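Local coordinates for protein DNA polymerase (Bacillus phage phi29, PDB 2PY5) that replicates the phage genome from a protein primer by strand displacement, with high processivity and fidelity, and proofreads with a 3'-5' exonuclease, at residues 177-180 / 181-185; 359-362 / 363-367; 368-371 / 372-376. The protein carries 2 engineered substitutions. One frame throughout, in Å; residues are numbered along the deposited sequence.

Interaction 1: residues 177-180 / 181-185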
loop_
_atom_site.group_PDB
_atom_site.type_symbol
_atom_site.label_atom_id
_atom_site.label_comp_id
_atom_site.label_asym_id
_atom_site.label_seq_id
_atom_site.Cartn_x
_atom_site.Cartn_y
_atom_site.Cartn_z
ATOM N N LEU F 177 -11.502 -6.406 -13.327
ATOM C CA LEU F 177 -12.324 -5.212 -13.122
ATOM C C LEU F 177 -13.809 -5.507 -13.273
ATOM O O LEU F 177 -14.618 -4.994 -12.505
ATOM C CB LEU F 177 -11.938 -4.093 -14.066
ATOM C CG LEU F 177 -10.611 -3.421 -13.775
ATOM C CD1 LEU F 177 -10.294 -2.448 -14.883
ATOM C CD2 LEU F 177 -10.667 -2.693 -12.423
ATOM N N LEU F 178 -14.173 -6.341 -14.240
ATOM C CA LEU F 178 -15.588 -6.671 -14.410
ATOM C C LEU F 178 -16.156 -7.372 -13.161
ATOM O O LEU F 178 -17.258 -7.041 -12.687
ATOM C CB LEU F 178 -15.811 -7.511 -15.671
ATOM C CG LEU F 178 -17.288 -7.783 -15.979
ATOM C CD1 LEU F 178 -18.043 -6.488 -16.145
ATOM C CD2 LEU F 178 -17.415 -8.644 -17.203
ATOM N N ILE F 179 -15.417 -8.339 -12.612
ATOM C CA ILE F 179 -15.828 -8.995 -11.383
ATOM C C ILE F 179 -15.996 -7.974 -10.247
ATOM O O ILE F 179 -16.986 -8.011 -9.537
ATOM C CB ILE F 179 -14.833 -10.112 -10.968
ATOM C CG1 ILE F 179 -14.849 -11.257 -11.993
ATOM C CG2 ILE F 179 -15.161 -10.645 -9.609
ATOM C CD1 ILE F 179 -13.577 -12.102 -11.975
ATOM N N GLN F 180 -15.029 -7.074 -10.097
ATOM C CA GLN F 180 -15.089 -6.019 -9.078
ATOM C C GLN F 180 -16.337 -5.129 -9.249
ATOM O O GLN F 180 -17.091 -4.921 -8.307
ATOM C CB GLN F 180 -13.814 -5.210 -9.141
ATOM C CG GLN F 180 -13.604 -4.256 -7.982
ATOM C CD GLN F 180 -12.224 -3.685 -8.002
ATOM O OE1 GLN F 180 -11.649 -3.478 -9.060
ATOM N NE2 GLN F 180 -11.680 -3.434 -6.822
ATOM N N PHE F 181 -16.562 -4.664 -10.465
ATOM C CA PHE F 181 -17.714 -3.806 -10.756
ATOM C C PHE F 181 -19.023 -4.541 -10.517
ATOM O O PHE F 181 -19.979 -3.976 -9.954
ATOM C CB PHE F 181 -17.662 -3.291 -12.207
ATOM C CG PHE F 181 -16.488 -2.389 -12.520
ATOM C CD1 PHE F 181 -15.803 -1.697 -11.530
ATOM C CD2 PHE F 181 -16.075 -2.229 -13.837
ATOM C CE1 PHE F 181 -14.727 -0.867 -11.853
ATOM C CE2 PHE F 181 -15.004 -1.397 -14.154
ATOM C CZ PHE F 181 -14.342 -0.720 -13.163
ATOM N N LYS F 182 -19.086 -5.826 -10.878
ATOM C CA LYS F 182 -20.304 -6.610 -10.642
ATOM C C LYS F 182 -20.642 -6.790 -9.153
ATOM O O LYS F 182 -21.797 -7.012 -8.794
ATOM C CB LYS F 182 -20.215 -7.981 -11.323
ATOM C CG LYS F 182 -20.394 -7.930 -12.826
ATOM C CD LYS F 182 -20.224 -9.319 -13.437
ATOM C CE LYS F 182 -20.620 -9.354 -14.910
ATOM N NZ LYS F 182 -20.422 -10.718 -15.510
ATOM N N GLN F 183 -19.630 -6.698 -8.288
ATOM C CA GLN F 183 -19.820 -6.748 -6.851
ATOM C C GLN F 183 -20.327 -5.410 -6.305
ATOM O O GLN F 183 -20.686 -5.336 -5.136
ATOM C CB GLN F 183 -18.505 -7.073 -6.125
ATOM C CG GLN F 183 -17.816 -8.354 -6.512
ATOM C CD GLN F 183 -18.759 -9.466 -6.790
ATOM O OE1 GLN F 183 -19.426 -9.961 -5.879
ATOM N NE2 GLN F 183 -18.831 -9.891 -8.073
ATOM N N GLY F 184 -20.322 -4.375 -7.138
ATOM C CA GLY F 184 -20.772 -3.048 -6.712
ATOM C C GLY F 184 -19.615 -2.150 -6.330
ATOM O O GLY F 184 -19.819 -1.031 -5.866
ATOM N N LEU F 185 -18.405 -2.648 -6.540
ATOM C CA LEU F 185 -17.195 -1.951 -6.120
ATOM C C LEU F 185 -16.676 -1.129 -7.290
ATOM O O LEU F 185 -15.721 -1.507 -7.971
ATOM C CB LEU F 185 -16.151 -2.966 -5.622
ATOM C CG LEU F 185 -16.253 -3.557 -4.201
ATOM C CD1 LEU F 185 -17.594 -3.370 -3.505
ATOM C CD2 LEU F 185 -15.825 -5.016 -4.183
#

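Interaction 2: residues 359-362 / 363-367. With EDO (1,2-ethanediol), chain N.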
loop_
_atom_site.group_PDB
_atom_site.type_symbol
_atom_site.label_atom_id
_atom_site.label_comp_id
_atom_site.label_asym_id
_atom_site.label_seq_id
_atom_site.Cartn_x
_atom_site.Cartn_y
_atom_site.Cartn_z
ATOM N N LEU F 359 -17.860 0.003 16.513
ATOM C CA LEU F 359 -18.254 0.810 15.349
ATOM C C LEU F 359 -18.111 0.053 14.034
ATOM O O LEU F 359 -18.817 0.362 13.075
ATOM C CB LEU F 359 -17.475 2.133 15.285
ATOM C CG LEU F 359 -17.910 3.183 16.304
ATOM C CD1 LEU F 359 -16.828 4.241 16.479
ATOM C CD2 LEU F 359 -19.220 3.827 15.883
ATOM N N PHE F 360 -17.209 -0.939 13.992
ATOM C CA PHE F 360 -16.921 -1.685 12.767
ATOM C C PHE F 360 -17.472 -3.103 12.736
ATOM O O PHE F 360 -17.228 -3.828 11.767
ATOM C CB PHE F 360 -15.405 -1.729 12.530
ATOM C CG PHE F 360 -14.788 -0.384 12.403
ATOM C CD1 PHE F 360 -14.204 0.240 13.493
ATOM C CD2 PHE F 360 -14.834 0.282 11.201
ATOM C CE1 PHE F 360 -13.636 1.475 13.347
ATOM C CE2 PHE F 360 -14.285 1.543 11.068
ATOM C CZ PHE F 360 -13.685 2.127 12.146
ATOM N N LYS F 361 -18.234 -3.487 13.759
ATOM C CA LYS F 361 -18.682 -4.868 13.905
ATOM C C LYS F 361 -19.437 -5.358 12.669
ATOM O O LYS F 361 -19.101 -6.391 12.096
ATOM C CB LYS F 361 -19.589 -5.021 15.108
ATOM C CG LYS F 361 -20.042 -6.444 15.304
ATOM C CD LYS F 361 -20.735 -6.619 16.624
ATOM C CE LYS F 361 -21.615 -7.839 16.623
ATOM N NZ LYS F 361 -20.884 -9.087 16.260
ATOM N N ASP F 362 -20.472 -4.623 12.267
ATOM C CA ASP F 362 -21.335 -5.100 11.185
ATOM C C ASP F 362 -20.597 -5.158 9.847
ATOM O O ASP F 362 -20.823 -6.066 9.058
ATOM C CB ASP F 362 -22.605 -4.247 11.069
ATOM C CG ASP F 362 -23.553 -4.419 12.255
ATOM O OD1 ASP F 362 -23.450 -5.424 13.001
ATOM O OD2 ASP F 362 -24.435 -3.544 12.422
ATOM N N PHE F 363 -19.722 -4.194 9.593
ATOM C CA PHE F 363 -18.945 -4.166 8.337
ATOM C C PHE F 363 -17.990 -5.339 8.287
ATOM O O PHE F 363 -17.878 -6.043 7.283
ATOM C CB PHE F 363 -18.148 -2.856 8.245
ATOM C CG PHE F 363 -17.267 -2.754 7.021
ATOM C CD1 PHE F 363 -17.795 -2.339 5.807
ATOM C CD2 PHE F 363 -15.907 -3.073 7.079
ATOM C CE1 PHE F 363 -16.987 -2.249 4.662
ATOM C CE2 PHE F 363 -15.103 -2.980 5.933
ATOM C CZ PHE F 363 -15.643 -2.545 4.741
ATOM N N ILE F 364 -17.288 -5.550 9.385
ATOM C CA ILE F 364 -16.315 -6.632 9.427
ATOM C C ILE F 364 -17.012 -7.991 9.390
ATOM O O ILE F 364 -16.564 -8.899 8.704
ATOM C CB ILE F 364 -15.362 -6.490 10.638
ATOM C CG1 ILE F 364 -14.478 -5.253 10.442
ATOM C CG2 ILE F 364 -14.515 -7.761 10.825
ATOM C CD1 ILE F 364 -13.628 -4.871 11.629
ATOM N N ASP F 365 -18.118 -8.142 10.119
ATOM C CA ASP F 365 -18.894 -9.387 10.059
ATOM C C ASP F 365 -19.329 -9.703 8.623
ATOM O O ASP F 365 -19.215 -10.846 8.184
ATOM C CB ASP F 365 -20.122 -9.293 10.964
ATOM C CG ASP F 365 -19.788 -9.419 12.460
ATOM O OD1 ASP F 365 -18.641 -9.790 12.812
ATOM O OD2 ASP F 365 -20.690 -9.169 13.292
ATOM N N LYS F 366 -19.813 -8.689 7.902
ATOM C CA LYS F 366 -20.318 -8.869 6.525
ATOM C C LYS F 366 -19.227 -9.376 5.610
ATOM O O LYS F 366 -19.391 -10.390 4.933
ATOM C CB LYS F 366 -20.886 -7.562 5.962
ATOM C CG LYS F 366 -21.281 -7.626 4.459
ATOM C CD LYS F 366 -21.610 -6.250 3.897
ATOM C CE LYS F 366 -21.600 -6.223 2.367
ATOM N NZ LYS F 366 -22.841 -6.769 1.793
ATOM N N TRP F 367 -18.107 -8.666 5.590
ATOM C CA TRP F 367 -17.060 -8.980 4.626
ATOM C C TRP F 367 -16.237 -10.199 5.045
ATOM O O TRP F 367 -15.726 -10.918 4.193
ATOM C CB TRP F 367 -16.213 -7.731 4.330
ATOM C CG TRP F 367 -16.992 -6.789 3.510
ATOM C CD1 TRP F 367 -17.616 -5.644 3.915
ATOM C CD2 TRP F 367 -17.296 -6.941 2.125
ATOM N NE1 TRP F 367 -18.253 -5.051 2.854
ATOM C CE2 TRP F 367 -18.083 -5.833 1.742
ATOM C CE3 TRP F 367 -16.968 -7.904 1.162
ATOM C CZ2 TRP F 367 -18.564 -5.671 0.436
ATOM C CZ3 TRP F 367 -17.428 -7.738 -0.134
ATOM C CH2 TRP F 367 -18.224 -6.628 -0.486
HETATM C C1 EDO N . -15.757 -11.116 11.973
HETATM O O1 EDO N . -16.966 -11.864 11.873
HETATM C C2 EDO N . -15.232 -11.206 13.394
HETATM O O2 EDO N . -14.515 -12.428 13.578
HETATM O O HOH W 1 -19.899 -1.572 11.062
HETATM O O HOH W 2 -23.126 -8.151 12.560
#

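Interaction 3: residues 368-371 / 372-376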
loop_
_atom_site.group_PDB
_atom_site.type_symbol
_atom_site.label_atom_id
_atom_site.label_comp_id
_atom_site.label_asym_id
_atom_site.label_seq_id
_atom_site.Cartn_x
_atom_site.Cartn_y
_atom_site.Cartn_z
ATOM N N THR F 368 -16.123 -10.449 6.347
ATOM C CA THR F 368 -15.504 -11.684 6.824
ATOM C C THR F 368 -16.347 -12.901 6.399
ATOM O O THR F 368 -15.804 -13.902 5.932
ATOM C CB THR F 368 -15.270 -11.659 8.348
ATOM O OG1 THR F 368 -14.440 -10.540 8.682
ATOM C CG2 THR F 368 -14.584 -12.922 8.816
ATOM N N TYR F 369 -17.674 -12.807 6.501
ATOM C CA TYR F 369 -18.517 -13.909 6.032
ATOM C C TYR F 369 -18.302 -14.196 4.551
ATOM O O TYR F 369 -18.143 -15.348 4.144
ATOM C CB TYR F 369 -19.993 -13.602 6.276
ATOM C CG TYR F 369 -20.885 -14.746 5.879
ATOM C CD1 TYR F 369 -21.016 -15.854 6.701
ATOM C CD2 TYR F 369 -21.577 -14.733 4.675
ATOM C CE1 TYR F 369 -21.831 -16.918 6.345
ATOM C CE2 TYR F 369 -22.389 -15.798 4.302
ATOM C CZ TYR F 369 -22.513 -16.890 5.147
ATOM O OH TYR F 369 -23.309 -17.965 4.816
ATOM N N ILE F 370 -18.294 -13.138 3.742
ATOM C CA ILE F 370 -18.063 -13.285 2.303
ATOM C C ILE F 370 -16.681 -13.911 2.051
ATOM O O ILE F 370 -16.550 -14.843 1.254
ATOM C CB ILE F 370 -18.245 -11.954 1.556
ATOM C CG1 ILE F 370 -19.721 -11.536 1.591
ATOM C CG2 ILE F 370 -17.745 -12.085 0.118
ATOM C CD1 ILE F 370 -19.974 -10.105 1.160
ATOM N N LYS F 371 -15.666 -13.432 2.762
ATOM C CA LYS F 371 -14.307 -13.994 2.639
ATOM C C LYS F 371 -14.304 -15.493 2.915
ATOM O O LYS F 371 -13.760 -16.289 2.141
ATOM C CB LYS F 371 -13.356 -13.297 3.614
ATOM C CG LYS F 371 -11.913 -13.775 3.547
ATOM C CD LYS F 371 -11.104 -13.133 4.670
ATOM C CE LYS F 371 -9.804 -13.867 4.961
ATOM N NZ LYS F 371 -9.296 -13.513 6.329
ATOM N N THR F 372 -14.929 -15.869 4.024
ATOM C CA THR F 372 -14.922 -17.240 4.511
ATOM C C THR F 372 -15.711 -18.185 3.599
ATOM O O THR F 372 -15.382 -19.369 3.504
ATOM C CB THR F 372 -15.484 -17.308 5.978
ATOM O OG1 THR F 372 -14.624 -16.571 6.864
ATOM C CG2 THR F 372 -15.583 -18.754 6.471
ATOM N N THR F 373 -16.749 -17.673 2.938
ATOM C CA THR F 373 -17.642 -18.524 2.130
ATOM C C THR F 373 -17.386 -18.468 0.619
ATOM O O THR F 373 -18.050 -19.161 -0.152
ATOM C CB THR F 373 -19.127 -18.201 2.399
ATOM O OG1 THR F 373 -19.394 -16.824 2.129
ATOM C CG2 THR F 373 -19.482 -18.523 3.841
ATOM N N SER F 374 -16.395 -17.689 0.206
ATOM C CA SER F 374 -16.117 -17.479 -1.208
ATOM C C SER F 374 -14.717 -17.956 -1.560
ATOM O O SER F 374 -13.911 -18.258 -0.684
ATOM C CB SER F 374 -16.259 -16.000 -1.549
ATOM O OG SER F 374 -17.512 -15.506 -1.107
ATOM N N GLU F 375 -14.439 -18.023 -2.856
ATOM C CA GLU F 375 -13.127 -18.426 -3.341
ATOM C C GLU F 375 -12.684 -17.489 -4.435
ATOM O O GLU F 375 -13.464 -16.663 -4.913
ATOM C CB GLU F 375 -13.160 -19.866 -3.857
ATOM C CG GLU F 375 -13.165 -20.904 -2.756
ATOM N N GLY F 376 -11.413 -17.603 -4.800
ATOM C CA GLY F 376 -10.837 -16.829 -5.893
ATOM C C GLY F 376 -11.127 -15.347 -5.841
ATOM O O GLY F 376 -10.911 -14.697 -4.820
#

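Interaction 1: residues 177-180 / 181-185
Gln180 and Leu185 meet in a Schellman motif, the C-terminal cap of helix 160-182 in the exonuclease region. Gly184, with a positive phi of 98°, turns the chain back on itself. Its N bonds to Phe181 O, and Leu185 N reaches back to Gln180 O at 3.2 Å, the pair of bonds that defines the motif. The turn sets Leu185 CB 3.7 Å from Gln180 CG, the two side chains crossing at about a right angle. Gln180 continues past this contact as an extended chain, and its NE2 donates to Lys125 O, while Lys125 NZ returns a bond to Leu185 O.

Gln183 spends its side chain on the same helix end. A bend at chi2 (-37°) folds the amide back over its own turn, and NE2 donates to Ile179 O at 3.0 Å with that oxygen practically in the amide plane. Gln183 N, 3.2 Å from Ile179 O, approaches from the opposite face of the carbonyl, so one oxygen is gripped by main chain and side chain of a single residue.

One turn earlier the side chains lie along the helix. The Phe181 ring lays one face over a carbonyl: Leu177 O is 3.2 Å from Phe181 CG. Two contacts are apolar: Phe181 CE2 stands 4.1 Å from Leu177 CB, and Lys182 stretches its methylenes past Leu178, with Lys182 CE 3.8 Å from Leu178 CG. Phe181 also lies close to Tyr59, a residue that interacts with the primer terminal protein.

The carbonyls of the last turn are thus held by mixed donors where Ile179, Gln180 and Gln183 face helix 376-387: Ile179 O has its own i+4 amide plus Gln183 NE2, and Gln180 O takes Leu185 N with a weak bond from Gln183 N.

Interaction 2: residues 359-362 / 363-367
Lys361 and Asp365 form an i to i+4 salt bridge on the first turns of helix 361-373, in the polymerization region. Lys361 NZ lies 3.0 Å from Asp365 OD2 and uses the syn lone pair of that oxygen. The lysine chain runs out extended and then folds at its last torsion (chi4 56°), which brings the ammonium round to the syn side of Asp365 OD2; on the way Lys361 CG passes 3.4 Å from the same OD2. Tyr259 OH, from helix 253-260, bonds to both Lys361 NZ and Asp365 OD1, tying the ion pair to a second helix.

Two waters bridge groups here. One, beside the ion pair, donates to Asp362 OD1 and to Asp365 OD2, the latter at 2.7 Å, and so bridges two carboxylates whose nearest oxygens, Asp362 OD1 and Asp365 OD2, are 4.7 Å apart. Such bridging probably eases their repulsion. The other, at the helix entry, joins Leu359 O to Phe363 N, prolonging the helical bonding pattern.

Main-chain i+4 bonds carry the turn itself: Ile364 N to Phe360 O, Asp365 N to Lys361 O and Lys366 N to Asp362 O.

Phe360, Phe363, Ile364 and Trp367 make up the buried side. Ile364, involved in binding DNA and dNTP, brings CD1 to 3.7 Å from Phe360 CB, and Met258 touches both residues. Phe363 packs on Phe198 and Met385, with Trp367 CD1 over one ring face. Lys366, which stabilises the incoming nucleotide, is exposed, its CE over one face of the Trp367 ring toward the rim.

An ethanediol, probably from the crystallisation liquor, bonds to the other carboxylate oxygen, which Tyr259 also reaches: its O1 donates to Asp365 OD1 at 2.8 Å, and its C1 rests 3.8 Å from Ile364 CG2.

Interaction 3: residues 368-371 / 372-376
With OG1 between its backbone N and carbonyl carbon (chi1 58°), Thr373 turns its hydroxyl back to Tyr369 O, 2.8 Å away, and sends its methyl over the Tyr369 ring. The tyrosine, its CG anti to N (chi1 -177°), offers that ring: Thr373 CG2 stands 3.9 Å from the centroid, 19° off the normal, a CH-pi contact over one face. Thr373 N also bonds to Tyr369 O, from the other side of the carbonyl plane.

Thr372 repeats the idea one residue earlier. Its OG1 donates to Thr368 O at 3.1 Å from above the carbonyl plane, alongside the backbone bond from Thr372 N. Ser374, the first residue to leave the helix, donates through OG to Ile370 O at 2.6 Å. Ile370 itself packs on Ile378 and Ala382 of helix 376-387. Lys371, which interacts with the phosphates of the incoming nucleotide, extends along Ala382, close to Lys383.

Three consecutive hydroxyls are therefore turned back onto the preceding turn. They add a second donor to Thr368 O and Tyr369 O, and give Ile370 O a short bond beside a weak one from Thr373 N, so side chain and main chain share the closing of helix 361-373.

In the fold
Interactions 2 and 3 are successive parts of helix 361-373, its start and its end, whereas interaction 1 ends helix 160-182 in the exonuclease region, with its centre about 15 Å from that of interaction 3. Helix 376-387 touches all three, and so packs against helices of both the exonuclease and polymerization regions. Interactions 1 and 2 are partly buried; interaction 3 is a surface contact. Their chemistry differs: a returning backbone and a glutamine amide in interaction 1; hydroxyls joining backbone donors in interaction 3; and in interaction 2 an ion pair with waters on one side and aromatic packing on the other. Nucleotide-handling residues belong to interactions 2 and 3.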